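Local structure of guanine nucleotide exchange factor SRM1 (3OF7) at residues L126-L129 with E130-A134; A154-D157 with N158-C161; K135-R138 with E139-P142; G92-V96 with G97-R101. The protein acts as a guanine nucleotide exchange factor that swaps GDP for GTP on the Ran-type GTPases GSP1 and GSP2, binds chromatin and controls RNA metabolism and nuclear transport. All coordinates share one frame; numbering follows the deposited sequence.

Interaction 1 of 4, residues L126-L129 with E130-A134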
loop_
_atom_site.group_PDB
_atom_site.type_symbol
_atom_site.label_atom_id
_atom_site.label_comp_id
_atom_site.label_asym_id
_atom_site.label_seq_id
_atom_site.Cartn_x
_atom_site.Cartn_y
_atom_site.Cartn_z
ATOM N N LEU A 126 -10.252 -1.381 -23.619
ATOM C CA LEU A 126 -10.341 -0.519 -22.440
ATOM C C LEU A 126 -10.455 0.951 -22.838
ATOM O O LEU A 126 -10.053 1.332 -23.944
ATOM C CB LEU A 126 -9.111 -0.716 -21.546
ATOM C CG LEU A 126 -8.847 -2.111 -20.971
ATOM C CD1 LEU A 126 -7.548 -2.108 -20.176
ATOM C CD2 LEU A 126 -10.016 -2.575 -20.104
ATOM N N ASN A 127 -11.006 1.771 -21.942
ATOM C CA ASN A 127 -11.022 3.221 -22.134
ATOM C C ASN A 127 -9.570 3.687 -22.272
ATOM O O ASN A 127 -8.728 3.380 -21.416
ATOM C CB ASN A 127 -11.735 3.893 -20.945
ATOM C CG ASN A 127 -11.936 5.401 -21.128
ATOM O OD1 ASN A 127 -13.058 5.867 -21.349
ATOM N ND2 ASN A 127 -10.858 6.169 -20.999
ATOM N N GLU A 128 -9.269 4.395 -23.361
ATOM C CA GLU A 128 -7.879 4.749 -23.680
ATOM C C GLU A 128 -7.282 5.741 -22.688
ATOM O O GLU A 128 -6.126 5.607 -22.292
ATOM C CB GLU A 128 -7.734 5.288 -25.109
ATOM C CG GLU A 128 -6.292 5.205 -25.628
ATOM C CD GLU A 128 -6.070 5.944 -26.933
ATOM O OE1 GLU A 128 -6.950 5.888 -27.818
ATOM O OE2 GLU A 128 -5.000 6.574 -27.075
ATOM N N LEU A 129 -8.069 6.736 -22.300
ATOM C CA LEU A 129 -7.589 7.742 -21.370
ATOM C C LEU A 129 -7.309 7.166 -19.970
ATOM O O LEU A 129 -6.314 7.527 -19.343
ATOM C CB LEU A 129 -8.546 8.938 -21.326
ATOM C CG LEU A 129 -8.618 9.752 -22.631
ATOM C CD1 LEU A 129 -9.763 10.755 -22.593
ATOM C CD2 LEU A 129 -7.288 10.455 -22.927
ATOM N N GLU A 130 -8.168 6.262 -19.505
ATOM C CA GLU A 130 -8.030 5.663 -18.168
ATOM C C GLU A 130 -6.897 4.649 -18.103
ATOM O O GLU A 130 -6.197 4.559 -17.095
ATOM C CB GLU A 130 -9.332 4.988 -17.734
ATOM C CG GLU A 130 -10.449 5.944 -17.369
ATOM C CD GLU A 130 -11.771 5.231 -17.135
ATOM O OE1 GLU A 130 -11.959 4.640 -16.048
ATOM O OE2 GLU A 130 -12.634 5.279 -18.039
ATOM N N SER A 131 -6.727 3.880 -19.175
ATOM C CA SER A 131 -5.695 2.843 -19.226
ATOM C C SER A 131 -4.315 3.375 -19.635
ATOM O O SER A 131 -3.327 2.631 -19.621
ATOM C CB SER A 131 -6.130 1.688 -20.140
ATOM O OG SER A 131 -6.281 2.120 -21.480
ATOM N N THR A 132 -4.247 4.654 -19.992
ATOM C CA THR A 132 -2.977 5.267 -20.373
ATOM C C THR A 132 -2.555 6.276 -19.312
ATOM O O THR A 132 -3.272 7.258 -19.074
ATOM C CB THR A 132 -3.038 5.936 -21.774
ATOM O OG1 THR A 132 -3.457 4.971 -22.750
ATOM C CG2 THR A 132 -1.659 6.498 -22.179
ATOM N N PRO A 133 -1.402 6.029 -18.658
ATOM C CA PRO A 133 -0.876 6.953 -17.667
ATOM C C PRO A 133 -0.710 8.333 -18.271
ATOM O O PRO A 133 -0.191 8.456 -19.379
ATOM C CB PRO A 133 0.498 6.366 -17.336
ATOM C CG PRO A 133 0.320 4.919 -17.546
ATOM C CD PRO A 133 -0.571 4.815 -18.754
ATOM N N ALA A 134 -1.165 9.349 -17.551
ATOM C CA ALA A 134 -1.035 10.733 -18.003
ATOM C C ALA A 134 -0.994 11.659 -16.799
ATOM O O ALA A 134 -1.433 11.285 -15.701
ATOM C CB ALA A 134 -2.192 11.109 -18.950
HETATM O O HOH W 1 -2.793 5.057 -25.294
#
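S131 turns back on N127, and T132 on E128, each four residues up the chain, round a short helical turn at 128-131. The S131 side chain starts with CB, 4.1 Å from L126 CD1 and 3.4 Å from N127 O. Its OG sits between its own backbone N and carbonyl carbon (chi1 64°), which aims it back along the turn, and it donates to N127 O at 2.8 Å. S131 N bonds to this same N127 O at 3.0 Å. The two donors arrive from opposite faces of the carbonyl plane, the hydroxyl 36° out of it. In T132, OG1 donates to E128 O at 2.8 Å, staying closer to the carbonyl plane. The side chains of E128 and T132 lie alongside, pointing the same way, and a water donates to both T132 OG1 (2.6 Å) and E128 OE2 (3.2 Å). On another side of the turn, E130 crosses N127 at about a right angle. E130 OE2 comes 3.3 Å from N127 CB, while OE1 accepts from the backbone N of N94. Two hydroxyls and one backbone N-H are thus spent on carbonyls of the same turn. Each hydroxyl curls back to the carbonyl oxygen four residues earlier, N127 O or E128 O, and the buried S131 OG keeps its polar group satisfied without a distant partner.

Interaction 2 of 4, residues A154-D157 with N158-C161; sequences AATD and NMSC
Peptide planes make the flat groups here. C161 N lies in the plane of the A154 carbonyl and bonds to A154 O at 2.8 Å, while A154 N reaches C161 O from 22° outside that carbonyl's plane. Towards the turn, T156 N bonds to M159 O at 2.9 Å, but the return bond from M159 N goes to the side chain: it meets T156 OG1 at 2.8 Å, whereas T156 O stays 4.4 Å off. This works because OG1 stands between its own backbone N and carbonyl carbon (chi1 68°), facing the opposite strand. OG1 in turn donates to a water at 2.6 Å that also accepts from N158 N, stitching the turn. M159 bends at chi2 and chi3 and folds across T156, its SD 3.9 Å from T156 CG2. D157 sends its carboxylate outward to a salt bridge with K213. The result is the tip of the antiparallel hairpin 150-155/159-164 in a propeller blade. A154 and C161 face strands 206-211 and 215-220 of one neighbouring sheet; A155 and S160 face strand 78-83 of another, with S160 OG bonded to A98 O. Strand 169-177 runs beside 159-164 in the same sheet.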
loop_
_atom_site.group_PDB
_atom_site.type_symbol
_atom_site.label_atom_id
_atom_site.label_comp_id
_atom_site.label_asym_id
_atom_site.label_seq_id
_atom_site.Cartn_x
_atom_site.Cartn_y
_atom_site.Cartn_z
ATOM N N ALA A 154 -0.837 8.814 -1.996
ATOM C CA ALA A 154 -1.579 7.706 -1.403
ATOM C C ALA A 154 -2.853 7.455 -2.183
ATOM O O ALA A 154 -3.526 8.395 -2.625
ATOM C CB ALA A 154 -1.894 7.970 0.052
ATOM N N ALA A 155 -3.178 6.184 -2.363
ATOM C CA ALA A 155 -4.349 5.818 -3.132
ATOM C C ALA A 155 -5.066 4.701 -2.393
ATOM O O ALA A 155 -4.439 3.698 -2.011
ATOM C CB ALA A 155 -3.951 5.369 -4.547
ATOM N N THR A 156 -6.367 4.902 -2.172
ATOM C CA THR A 156 -7.244 3.867 -1.648
ATOM C C THR A 156 -7.914 3.183 -2.846
ATOM O O THR A 156 -7.432 3.288 -3.971
ATOM C CB THR A 156 -8.323 4.457 -0.705
ATOM O OG1 THR A 156 -9.227 5.266 -1.459
ATOM C CG2 THR A 156 -7.684 5.285 0.412
ATOM N N ASP A 157 -9.018 2.483 -2.616
ATOM C CA ASP A 157 -9.775 1.909 -3.729
ATOM C C ASP A 157 -10.316 3.013 -4.642
ATOM O O ASP A 157 -10.213 2.911 -5.868
ATOM C CB ASP A 157 -10.930 1.036 -3.231
ATOM C CG ASP A 157 -10.517 -0.402 -2.971
ATOM O OD1 ASP A 157 -9.315 -0.685 -2.728
ATOM O OD2 ASP A 157 -11.419 -1.260 -2.986
ATOM N N ASN A 158 -10.828 4.083 -4.031
ATOM C CA ASN A 158 -11.636 5.094 -4.726
ATOM C C ASN A 158 -11.198 6.557 -4.482
ATOM O O ASN A 158 -11.786 7.488 -5.056
ATOM C CB ASN A 158 -13.116 4.925 -4.317
ATOM C CG ASN A 158 -13.635 3.502 -4.521
ATOM O OD1 ASN A 158 -13.916 2.766 -3.552
ATOM N ND2 ASN A 158 -13.763 3.107 -5.778
ATOM N N MET A 159 -10.192 6.761 -3.633
ATOM C CA MET A 159 -9.695 8.118 -3.350
ATOM C C MET A 159 -8.192 8.255 -3.516
ATOM O O MET A 159 -7.452 7.271 -3.510
ATOM C CB MET A 159 -10.225 8.721 -2.022
ATOM C CG MET A 159 -9.536 8.359 -0.712
ATOM S SD MET A 159 -7.978 9.127 -0.149
ATOM C CE MET A 159 -8.369 10.850 0.190
ATOM N N SER A 160 -7.761 9.495 -3.682
ATOM C CA SER A 160 -6.377 9.804 -3.956
ATOM C C SER A 160 -5.960 10.957 -3.066
ATOM O O SER A 160 -6.784 11.812 -2.719
ATOM C CB SER A 160 -6.226 10.198 -5.418
ATOM O OG SER A 160 -6.467 9.087 -6.260
ATOM N N CYS A 161 -4.686 10.975 -2.699
ATOM C CA CYS A 161 -4.166 11.979 -1.784
ATOM C C CYS A 161 -2.724 12.326 -2.120
ATOM O O CYS A 161 -1.933 11.447 -2.454
ATOM C CB CYS A 161 -4.275 11.496 -0.338
ATOM S SG CYS A 161 -3.915 12.777 0.892
HETATM O O HOH W 2 -11.801 5.313 -1.223
#

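Interaction 3 of 4, residues K135-R138 with E139-P142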
loop_
_atom_site.group_PDB
_atom_site.type_symbol
_atom_site.label_atom_id
_atom_site.label_comp_id
_atom_site.label_asym_id
_atom_site.label_seq_id
_atom_site.Cartn_x
_atom_site.Cartn_y
_atom_site.Cartn_z
ATOM N N LYS A 135 -0.491 12.875 -17.009
ATOM C CA LYS A 135 -0.339 13.837 -15.926
ATOM C C LYS A 135 -1.641 14.537 -15.594
ATOM O O LYS A 135 -2.396 14.916 -16.492
ATOM C CB LYS A 135 0.723 14.883 -16.265
ATOM C CG LYS A 135 2.158 14.364 -16.194
ATOM C CD LYS A 135 3.183 15.422 -16.592
ATOM C CE LYS A 135 3.307 15.546 -18.112
ATOM N NZ LYS A 135 4.312 16.582 -18.517
ATOM N N ILE A 136 -1.890 14.698 -14.297
ATOM C CA ILE A 136 -2.905 15.621 -13.804
ATOM C C ILE A 136 -2.381 17.031 -14.105
ATOM O O ILE A 136 -1.201 17.317 -13.861
ATOM C CB ILE A 136 -3.150 15.439 -12.278
ATOM C CG1 ILE A 136 -3.734 14.048 -11.987
ATOM C CG2 ILE A 136 -4.065 16.541 -11.715
ATOM C CD1 ILE A 136 -3.901 13.740 -10.507
ATOM N N PRO A 137 -3.238 17.903 -14.667
ATOM C CA PRO A 137 -2.792 19.269 -14.952
ATOM C C PRO A 137 -2.130 19.929 -13.748
ATOM O O PRO A 137 -2.637 19.849 -12.625
ATOM C CB PRO A 137 -4.090 19.985 -15.337
ATOM C CG PRO A 137 -4.899 18.916 -15.970
ATOM C CD PRO A 137 -4.601 17.660 -15.174
ATOM N N ARG A 138 -0.994 20.571 -13.994
ATOM C CA ARG A 138 -0.203 21.175 -12.935
ATOM C C ARG A 138 -0.975 22.241 -12.154
ATOM O O ARG A 138 -0.764 22.419 -10.952
ATOM C CB ARG A 138 1.075 21.762 -13.528
ATOM C CG ARG A 138 2.199 21.834 -12.561
ATOM C CD ARG A 138 3.514 22.110 -13.256
ATOM N NE ARG A 138 4.523 22.416 -12.255
ATOM C CZ ARG A 138 5.279 21.506 -11.653
ATOM N NH1 ARG A 138 5.158 20.217 -11.967
ATOM N NH2 ARG A 138 6.166 21.888 -10.747
ATOM N N GLU A 139 -1.882 22.925 -12.845
ATOM C CA GLU A 139 -2.694 23.986 -12.252
ATOM C C GLU A 139 -3.629 23.449 -11.184
ATOM O O GLU A 139 -4.036 24.188 -10.298
ATOM C CB GLU A 139 -3.505 24.730 -13.323
ATOM C CG GLU A 139 -2.740 25.052 -14.600
ATOM C CD GLU A 139 -2.855 23.947 -15.643
ATOM O OE1 GLU A 139 -3.973 23.726 -16.165
ATOM O OE2 GLU A 139 -1.822 23.311 -15.949
ATOM N N SER A 140 -3.942 22.153 -11.259
ATOM C CA SER A 140 -4.783 21.486 -10.263
ATOM C C SER A 140 -4.139 21.451 -8.880
ATOM O O SER A 140 -4.823 21.208 -7.885
ATOM C CB SER A 140 -5.131 20.062 -10.708
ATOM O OG SER A 140 -5.883 20.084 -11.907
ATOM N N PHE A 141 -2.830 21.697 -8.824
ATOM C CA PHE A 141 -2.111 21.750 -7.554
ATOM C C PHE A 141 -1.450 23.111 -7.353
ATOM O O PHE A 141 -0.271 23.274 -7.691
ATOM C CB PHE A 141 -1.037 20.655 -7.467
ATOM C CG PHE A 141 -1.564 19.255 -7.613
ATOM C CD1 PHE A 141 -2.213 18.624 -6.555
ATOM C CD2 PHE A 141 -1.369 18.550 -8.798
ATOM C CE1 PHE A 141 -2.676 17.315 -6.680
ATOM C CE2 PHE A 141 -1.840 17.238 -8.938
ATOM C CZ PHE A 141 -2.498 16.624 -7.875
ATOM N N PRO A 142 -2.196 24.090 -6.791
ATOM C CA PRO A 142 -1.604 25.414 -6.514
ATOM C C PRO A 142 -0.274 25.444 -5.736
ATOM O O PRO A 142 0.535 26.340 -5.986
ATOM C CB PRO A 142 -2.714 26.136 -5.738
ATOM C CG PRO A 142 -3.968 25.566 -6.303
ATOM C CD PRO A 142 -3.649 24.086 -6.520
HETATM O O HOH W 3 0.195 21.149 -16.575
#
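I136 and F141 meet through the I136 CG2 methyl, which chi1 of -65° sets anti to the backbone N, and the F141 ring, which chi1 of -58° swings back over the turn. The two side chains cross at about a right angle, and I136 CG2 touches F141 CE2 at 3.6 Å, approaching the ring obliquely. The same methyl lies 3.8 Å from S140 CB, and I136 CD1 reaches the ring's CZ more loosely. Between these residues the chain makes a short 3-10 turn. S140 N bonds to P137 O at 3.0 Å and F141 N to R138 O at 3.1 Å, both donors well above the carbonyl planes. A bend at chi2 (90°) folds the E139 carboxylate back to the start of the turn: OE1 rests 3.8 Å from P137 CB, and OE2 accepts from a water at 3.0 Å that takes the hydrogen of R138 N at 2.9 Å. The R138 side chain leads away from this group, and its guanidinium finds N87 and the E85 carbonyl. The buried apolar side, with I136 and F141 packed also on P195 and V88, fixes the loop to the blades. The exposed polar side carries the charge: the E139 carboxylate reaches the R138 amide only through a water, which probably helps to steady that first N-H of the turn.

Interaction 4 of 4, residues G92-V96 with G97-R101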
loop_
_atom_site.group_PDB
_atom_site.type_symbol
_atom_site.label_atom_id
_atom_site.label_comp_id
_atom_site.label_asym_id
_atom_site.label_seq_id
_atom_site.Cartn_x
_atom_site.Cartn_y
_atom_site.Cartn_z
ATOM N N GLY A 92 -5.990 4.013 -14.164
ATOM C CA GLY A 92 -6.891 3.085 -13.502
ATOM C C GLY A 92 -8.331 3.532 -13.634
ATOM O O GLY A 92 -8.687 4.268 -14.565
ATOM N N CYS A 93 -9.162 3.107 -12.688
ATOM C CA CYS A 93 -10.591 3.355 -12.781
ATOM C C CYS A 93 -10.971 4.779 -12.349
ATOM O O CYS A 93 -10.688 5.200 -11.223
ATOM C CB CYS A 93 -11.358 2.319 -11.967
ATOM S SG CYS A 93 -13.137 2.459 -12.187
ATOM N N ASN A 94 -11.608 5.513 -13.258
ATOM C CA ASN A 94 -12.035 6.879 -12.979
ATOM C C ASN A 94 -13.543 7.028 -12.729
ATOM O O ASN A 94 -14.069 8.149 -12.759
ATOM C CB ASN A 94 -11.614 7.815 -14.113
ATOM C CG ASN A 94 -11.368 9.238 -13.632
ATOM O OD1 ASN A 94 -11.224 9.479 -12.435
ATOM N ND2 ASN A 94 -11.310 10.181 -14.565
ATOM N N ASP A 95 -14.224 5.915 -12.453
ATOM C CA ASP A 95 -15.680 5.939 -12.298
ATOM C C ASP A 95 -16.150 6.903 -11.211
ATOM O O ASP A 95 -17.224 7.500 -11.331
ATOM C CB ASP A 95 -16.228 4.529 -12.064
ATOM C CG ASP A 95 -16.233 3.702 -13.330
ATOM O OD1 ASP A 95 -16.151 4.305 -14.422
ATOM O OD2 ASP A 95 -16.310 2.460 -13.240
ATOM N N VAL A 96 -15.344 7.066 -10.160
ATOM C CA VAL A 96 -15.686 8.004 -9.077
ATOM C C VAL A 96 -14.603 9.068 -8.824
ATOM O O VAL A 96 -14.386 9.501 -7.689
ATOM C CB VAL A 96 -16.106 7.272 -7.772
ATOM C CG1 VAL A 96 -17.492 6.628 -7.941
ATOM C CG2 VAL A 96 -15.054 6.210 -7.356
ATOM N N GLY A 97 -13.934 9.479 -9.897
ATOM C CA GLY A 97 -13.008 10.612 -9.866
ATOM C C GLY A 97 -11.587 10.368 -9.377
ATOM O O GLY A 97 -10.801 11.310 -9.298
ATOM N N ALA A 98 -11.231 9.123 -9.075
ATOM C CA ALA A 98 -9.933 8.841 -8.427
ATOM C C ALA A 98 -8.693 9.290 -9.216
ATOM O O ALA A 98 -7.646 9.558 -8.620
ATOM C CB ALA A 98 -9.813 7.356 -8.044
ATOM N N LEU A 99 -8.800 9.365 -10.541
ATOM C CA LEU A 99 -7.641 9.753 -11.360
ATOM C C LEU A 99 -7.349 11.252 -11.302
ATOM O O LEU A 99 -6.250 11.688 -11.662
ATOM C CB LEU A 99 -7.787 9.288 -12.814
ATOM C CG LEU A 99 -8.058 7.804 -13.085
ATOM C CD1 LEU A 99 -7.926 7.536 -14.580
ATOM C CD2 LEU A 99 -7.116 6.901 -12.282
ATOM N N GLY A 100 -8.335 12.032 -10.863
ATOM C CA GLY A 100 -8.182 13.484 -10.711
ATOM C C GLY A 100 -7.952 14.229 -12.011
ATOM O O GLY A 100 -7.319 15.293 -12.024
ATOM N N ARG A 101 -8.451 13.662 -13.107
ATOM C CA ARG A 101 -8.274 14.241 -14.440
ATOM C C ARG A 101 -9.396 13.796 -15.376
ATOM O O ARG A 101 -10.019 12.752 -15.165
ATOM C CB ARG A 101 -6.896 13.884 -15.020
ATOM C CG ARG A 101 -6.638 12.386 -15.204
ATOM C CD ARG A 101 -5.220 12.132 -15.712
ATOM N NE ARG A 101 -4.927 10.700 -15.847
ATOM C CZ ARG A 101 -5.227 9.964 -16.912
ATOM N NH1 ARG A 101 -5.830 10.509 -17.965
ATOM N NH2 ARG A 101 -4.915 8.677 -16.935
HETATM O O HOH W 4 -12.669 6.367 -9.605
#
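N94 spans the loop with both ends of its amide. With CG anti to the backbone N (chi1 -151°) and chi2 only 16°, the amide stands over the following turn. OD1 accepts from L99 N at 3.1 Å, the donor 47° above the carbonyl plane, while ND2 gives a hydrogen to R101 O at 2.9 Å, nearly along the C=O axis, and another to T103 OG1. L99, its CG opposite the carbonyl carbon, crosses N94: L99 CG packs 3.6 Å from the asparagine's CG, and CD1 comes 3.4 Å from G92 O. R101 is extended through chi2 and chi3, then turns its guanidinium at chi4 to bond to S90 O. Two backbone turns complete the loop. G97 N bonds to N94 O, and G97 to G100 form a type I turn; G97 and G100 have positive phi, readily taken by glycine. A water bridges the loop interior, donating to C93 O at 2.8 Å and accepting from V96 N and A98 N. The run G92-R101, GCNDVGALGR, matches the RCC1 repeat signature, in which N94, G97 and L99 form the loop after a blade strand, here 88-92, of the seven-bladed beta-propeller.

In the fold
All four contacts are local turns around one region of the propeller, and they run from inside to outside. Interaction 2 is the most central and buried, a strand hairpin held by backbone bonds and one side-chain hydroxyl. Interaction 4, also buried, touches each of the others: residues 97-101 meet interaction 2 through A98 and S160, and interaction 3 through L99 and I136, while N94 takes E130 from interaction 1. Interactions 1 and 3 adjoin in sequence but are more exposed, their centres about 22 and 24 Å from the chain's centre, and carry the acidic side chains E128 and E139, each joined to the turn by a water. Interaction 3 alone adds an aromatic-aliphatic contact.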